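Local coordinates for GGDEF family protein (Vibrio cholerae, PDB 5GZS) that belongs to the diguanylate cyclases and, through its periplasmic solute-binding-like portion, binds arginine, probably as a sensory input to cyclic di-GMP signalling, at residues Val8-Glu11 with Ala12-Val16; Pro38-Asn41 with Asp42-Ala46. All blocks are in the same frame, centred on the assembly; numbering follows the deposited sequence.

Interaction 1: Val8-Glu11 with Ala12-Val16. With ARG (arginine), chain B.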
loop_
_atom_site.group_PDB
_atom_site.type_symbol
_atom_site.label_atom_id
_atom_site.label_comp_id
_atom_site.label_asym_id
_atom_site.label_seq_id
_atom_site.Cartn_x
_atom_site.Cartn_y
_atom_site.Cartn_z
ATOM N N VAL A 8 -32.866 -26.689 11.167
ATOM C CA VAL A 8 -31.823 -25.778 10.714
ATOM C C VAL A 8 -30.634 -25.807 11.679
ATOM O O VAL A 8 -30.789 -25.794 12.910
ATOM C CB VAL A 8 -32.367 -24.348 10.516
ATOM C CG1 VAL A 8 -33.888 -24.328 10.708
ATOM C CG2 VAL A 8 -31.661 -23.344 11.411
ATOM N N ALA A 9 -29.447 -25.898 11.084
ATOM C CA ALA A 9 -28.206 -26.153 11.803
ATOM C C ALA A 9 -27.654 -24.914 12.473
ATOM O O ALA A 9 -27.763 -23.811 11.925
ATOM C CB ALA A 9 -27.159 -26.727 10.845
ATOM N N THR A 10 -27.039 -25.098 13.629
ATOM C CA THR A 10 -26.298 -24.035 14.285
ATOM C C THR A 10 -24.994 -24.460 14.950
ATOM O O THR A 10 -24.897 -25.518 15.520
ATOM C CB THR A 10 -27.136 -23.294 15.325
ATOM O OG1 THR A 10 -27.400 -24.140 16.430
ATOM C CG2 THR A 10 -28.413 -22.877 14.743
ATOM N N GLU A 11 -24.001 -23.577 14.885
ATOM C CA GLU A 11 -22.712 -23.805 15.531
ATOM C C GLU A 11 -22.394 -22.690 16.527
ATOM O O GLU A 11 -22.254 -21.527 16.147
ATOM C CB GLU A 11 -21.601 -23.914 14.486
ATOM C CG GLU A 11 -20.362 -24.648 14.973
ATOM C CD GLU A 11 -19.076 -23.973 14.537
ATOM O OE1 GLU A 11 -18.050 -24.142 15.230
ATOM O OE2 GLU A 11 -19.091 -23.274 13.502
ATOM N N ALA A 12 -22.280 -23.056 17.799
ATOM C CA ALA A 12 -21.993 -22.117 18.847
ATOM C C ALA A 12 -23.084 -21.061 18.883
ATOM O O ALA A 12 -24.220 -21.372 18.707
ATOM C CB ALA A 12 -20.639 -21.493 18.622
ATOM N N ASP A 13 -22.729 -19.821 19.157
ATOM C CA ASP A 13 -23.678 -18.728 19.256
ATOM C C ASP A 13 -23.991 -18.230 17.880
ATOM O O ASP A 13 -23.349 -17.349 17.387
ATOM C CB ASP A 13 -23.083 -17.598 20.065
ATOM C CG ASP A 13 -24.078 -16.575 20.441
ATOM O OD1 ASP A 13 -25.233 -16.902 20.584
ATOM O OD2 ASP A 13 -23.716 -15.429 20.625
ATOM N N ASP A 14 -24.991 -18.808 17.255
ATOM C CA ASP A 14 -25.274 -18.525 15.875
ATOM C C ASP A 14 -26.363 -17.505 15.795
ATOM O O ASP A 14 -27.472 -17.814 15.496
ATOM C CB ASP A 14 -25.669 -19.800 15.183
ATOM C CG ASP A 14 -25.394 -19.770 13.746
ATOM O OD1 ASP A 14 -25.501 -18.709 13.160
ATOM O OD2 ASP A 14 -25.103 -20.816 13.190
ATOM N N VAL A 15 -26.015 -16.271 16.076
ATOM C CA VAL A 15 -26.981 -15.262 16.260
ATOM C C VAL A 15 -27.643 -14.895 14.956
ATOM O O VAL A 15 -28.781 -14.545 14.935
ATOM C CB VAL A 15 -26.369 -14.072 16.996
ATOM C CG1 VAL A 15 -25.030 -13.752 16.438
ATOM C CG2 VAL A 15 -27.257 -12.869 16.953
ATOM N N VAL A 16 -26.929 -15.005 13.858
ATOM C CA VAL A 16 -27.542 -14.643 12.583
ATOM C C VAL A 16 -28.514 -15.724 12.110
ATOM O O VAL A 16 -29.494 -15.424 11.419
ATOM C CB VAL A 16 -26.471 -14.366 11.496
ATOM C CG1 VAL A 16 -27.097 -14.109 10.147
ATOM C CG2 VAL A 16 -25.612 -13.167 11.892
HETATM N N ARG B . -18.865 -18.635 5.616
HETATM C CA ARG B . -17.619 -19.385 5.677
HETATM C C ARG B . -17.770 -20.742 5.001
HETATM O O ARG B . -16.798 -21.345 4.548
HETATM C CB ARG B . -17.178 -19.559 7.119
HETATM C CG ARG B . -18.128 -20.387 7.963
HETATM C CD ARG B . -17.758 -20.199 9.418
HETATM N NE ARG B . -18.550 -21.032 10.298
HETATM C CZ ARG B . -19.817 -20.790 10.605
HETATM N NH1 ARG B . -20.446 -19.739 10.089
HETATM N NH2 ARG B . -20.455 -21.615 11.418
HETATM O OXT ARG B . -18.871 -21.269 4.892
HETATM O O HOH W 1 -26.009 -24.018 18.609
#
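Asp14 turns its carboxylate back toward the strand end at Thr10 and Glu11 because CG stands opposite the backbone N across CA-CB (chi1 -154°), which places OD2 in front of the N-H of Glu11. From there OD2 accepts from Glu11 N at 3.4 Å; the N-H points almost straight at the oxygen (165°), but the length makes this a weak bond. The same side chain crosses that of Thr10 obliquely, Asp14 CB lying 3.8 Å from Thr10 CB. OG1 of Thr10 lies between N and C of its own backbone (chi1 69°) and turns to a water at 2.6 Å. That water also donates to Ala12 O, 3.2 Å away, so it bridges the two sides of the bend.

This is the strand-to-helix connection of a beta-alpha-beta unit, where strand 6-10 gives way to helix 15-28. Asp14 is the N-cap of that helix: its side chain accepts from a backbone N just past Val16, and OD1 has a hydrogen bond to Thr17 OG1. Asp13 points away from the strand, its OD2 bonded to Tyr202 and its OD1 paired with Arg18.

Glu11 sends its side chain the other way, into the arginine pocket. The chain bends at chi2, about the CB-CG bond, and OE2 accepts from NH2 of the bound arginine at 3.0 Å. Asn142 donates to the carbonyl O of Glu11, tying down the backbone behind this carboxylate.

Two acids thus divide the work, with Glu11 OE2 and Asp14 OD2 6.5 Å apart. The first offers an acceptor to a cationic guanidinium; the second probably gains from the partial positive charge of the helix start, which is consistent with both carboxylates being accommodated in a buried turn.

Interaction 2: Pro38-Asn41 with Asp42-Ala46; sequences PSFN and DILVA. With ARG (arginine), chain B.
Ser39 O receives Ile43 N at 3.1 Å, the donor lying in the carbonyl plane and the N-H bent to 147°; Asp42 CB comes equally near this oxygen. The bond opens the first turn of helix 40-49, with Ser39 as its N-cap. The serine also caps through its side chain: OG, directed forward by a chi1 of 156°, accepts from Asn41 N at 3.1 Å. The regular i to i+4 series then carries on, Leu44 N bonding to Phe40 O and Val45 N to Asn41 O, with both donors tilted out of the carbonyl planes.

On the outer side of the turn, the carboxylate of Asp42 reaches the ring of Pro38. The two side chains cross at about a right angle, OD2 sitting by the ring carbons CG and CD.

The inner side faces the ligand. Phe40 belongs to the arginine pocket of this solute-binding fold, and its ring presents one face to the aliphatic part of the bound amino acid: the ligand's CG stands 3.5 Å above the plane, offset toward the rim. At the guanidinium, the ligand's NE lies 3.4 Å from Phe40 CD1, so the ring runs beside most of the ligand chain. Leu44, one helical turn on, meets the ring obliquely, and both residues also pack on Ile58 of strand 55-58. At the far end of the ring, Phe40 CZ has Leu44 CD1 at 3.4 Å and the ligand carboxylate oxygen OXT at 3.2 Å.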
loop_
_atom_site.group_PDB
_atom_site.type_symbol
_atom_site.label_atom_id
_atom_site.label_comp_id
_atom_site.label_asym_id
_atom_site.label_seq_id
_atom_site.Cartn_x
_atom_site.Cartn_y
_atom_site.Cartn_z
ATOM N N PRO A 38 -21.504 -29.393 16.919
ATOM C CA PRO A 38 -20.282 -28.963 17.615
ATOM C C PRO A 38 -19.223 -28.350 16.684
ATOM O O PRO A 38 -18.286 -27.707 17.173
ATOM C CB PRO A 38 -19.774 -30.255 18.248
ATOM C CG PRO A 38 -20.348 -31.345 17.385
ATOM C CD PRO A 38 -21.670 -30.855 16.903
ATOM N N SER A 39 -19.373 -28.540 15.373
ATOM C CA SER A 39 -18.428 -27.985 14.401
ATOM C C SER A 39 -19.077 -27.603 13.071
ATOM O O SER A 39 -20.075 -28.198 12.631
ATOM C CB SER A 39 -17.293 -28.981 14.146
ATOM O OG SER A 39 -16.682 -28.760 12.881
ATOM N N PHE A 40 -18.492 -26.614 12.417
ATOM C CA PHE A 40 -19.025 -26.126 11.153
ATOM C C PHE A 40 -19.001 -27.192 10.064
ATOM O O PHE A 40 -19.837 -27.207 9.162
ATOM C CB PHE A 40 -18.240 -24.903 10.695
ATOM C CG PHE A 40 -18.396 -24.591 9.238
ATOM C CD1 PHE A 40 -19.485 -23.873 8.786
ATOM C CD2 PHE A 40 -17.444 -25.002 8.328
ATOM C CE1 PHE A 40 -19.616 -23.571 7.464
ATOM C CE2 PHE A 40 -17.572 -24.706 6.995
ATOM C CZ PHE A 40 -18.657 -23.983 6.565
ATOM N N ASN A 41 -18.030 -28.082 10.123
ATOM C CA ASN A 41 -17.951 -29.089 9.090
ATOM C C ASN A 41 -18.941 -30.221 9.378
ATOM O O ASN A 41 -19.474 -30.832 8.443
ATOM C CB ASN A 41 -16.514 -29.557 8.977
ATOM C CG ASN A 41 -16.291 -30.601 7.892
ATOM O OD1 ASN A 41 -16.462 -31.801 8.129
ATOM N ND2 ASN A 41 -15.878 -30.154 6.706
ATOM N N ASP A 42 -19.224 -30.455 10.664
ATOM C CA ASP A 42 -20.387 -31.258 11.070
ATOM C C ASP A 42 -21.662 -30.731 10.416
ATOM O O ASP A 42 -22.482 -31.510 9.958
ATOM C CB ASP A 42 -20.574 -31.253 12.592
ATOM C CG ASP A 42 -19.696 -32.262 13.301
ATOM O OD1 ASP A 42 -18.751 -32.796 12.680
ATOM O OD2 ASP A 42 -19.954 -32.513 14.497
ATOM N N ILE A 43 -21.832 -29.406 10.403
ATOM C CA ILE A 43 -23.017 -28.800 9.810
ATOM C C ILE A 43 -23.080 -29.147 8.322
ATOM O O ILE A 43 -24.104 -29.632 7.844
ATOM C CB ILE A 43 -23.059 -27.246 10.013
ATOM C CG1 ILE A 43 -23.472 -26.899 11.442
ATOM C CG2 ILE A 43 -24.011 -26.603 9.036
ATOM C CD1 ILE A 43 -23.564 -25.420 11.708
ATOM N N LEU A 44 -21.985 -28.923 7.602
ATOM C CA LEU A 44 -21.925 -29.216 6.163
ATOM C C LEU A 44 -22.326 -30.663 5.800
ATOM O O LEU A 44 -23.094 -30.877 4.850
ATOM C CB LEU A 44 -20.517 -28.920 5.617
ATOM C CG LEU A 44 -20.352 -27.667 4.740
ATOM C CD1 LEU A 44 -20.804 -26.445 5.484
ATOM C CD2 LEU A 44 -18.913 -27.492 4.267
ATOM N N VAL A 45 -21.818 -31.649 6.543
ATOM C CA VAL A 45 -22.167 -33.036 6.249
ATOM C C VAL A 45 -23.644 -33.279 6.511
ATOM O O VAL A 45 -24.286 -34.031 5.781
ATOM C CB VAL A 45 -21.326 -34.058 7.064
ATOM C CG1 VAL A 45 -21.543 -33.919 8.566
ATOM C CG2 VAL A 45 -21.672 -35.465 6.627
ATOM N N ALA A 46 -24.181 -32.613 7.530
ATOM C CA ALA A 46 -25.583 -32.755 7.872
ATOM C C ALA A 46 -26.440 -32.331 6.695
ATOM O O ALA A 46 -27.459 -32.955 6.400
ATOM C CB ALA A 46 -25.919 -31.942 9.099
HETATM N N ARG B . -18.865 -18.635 5.616
HETATM C CA ARG B . -17.619 -19.385 5.677
HETATM C C ARG B . -17.770 -20.742 5.001
HETATM O O ARG B . -16.798 -21.345 4.548
HETATM C CB ARG B . -17.178 -19.559 7.119
HETATM C CG ARG B . -18.128 -20.387 7.963
HETATM C CD ARG B . -17.758 -20.199 9.418
HETATM N NE ARG B . -18.550 -21.032 10.298
HETATM C CZ ARG B . -19.817 -20.790 10.605
HETATM N NH1 ARG B . -20.446 -19.739 10.089
HETATM N NH2 ARG B . -20.455 -21.615 11.418
HETATM O OXT ARG B . -18.871 -21.269 4.892
#

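How the interactions relate
Interaction 1 comes first along the chain, at the exit of strand 6-10 into helix 15-28; after the parallel partner strand 32-36, interaction 2 opens helix 40-49. Their centres are about 11 Å apart, on the same side of the chain's centre, and they touch directly: Ala9 CB rests 3.6 Å from Ile43 CG2, and Glu11 OE2 lies 3.4 Å from Phe40 CB. Two strand-to-helix connections, at the ends of neighbouring parallel strands, therefore deliver complementary groups to one arginine, an acid for the guanidinium and an aromatic face for the aliphatic chain. Asn57, Thr59, Arg64, Glu77 and Thr102 are among the residues that add hydrogen bonds, in a site resembling those of periplasmic amino-acid-binding proteins.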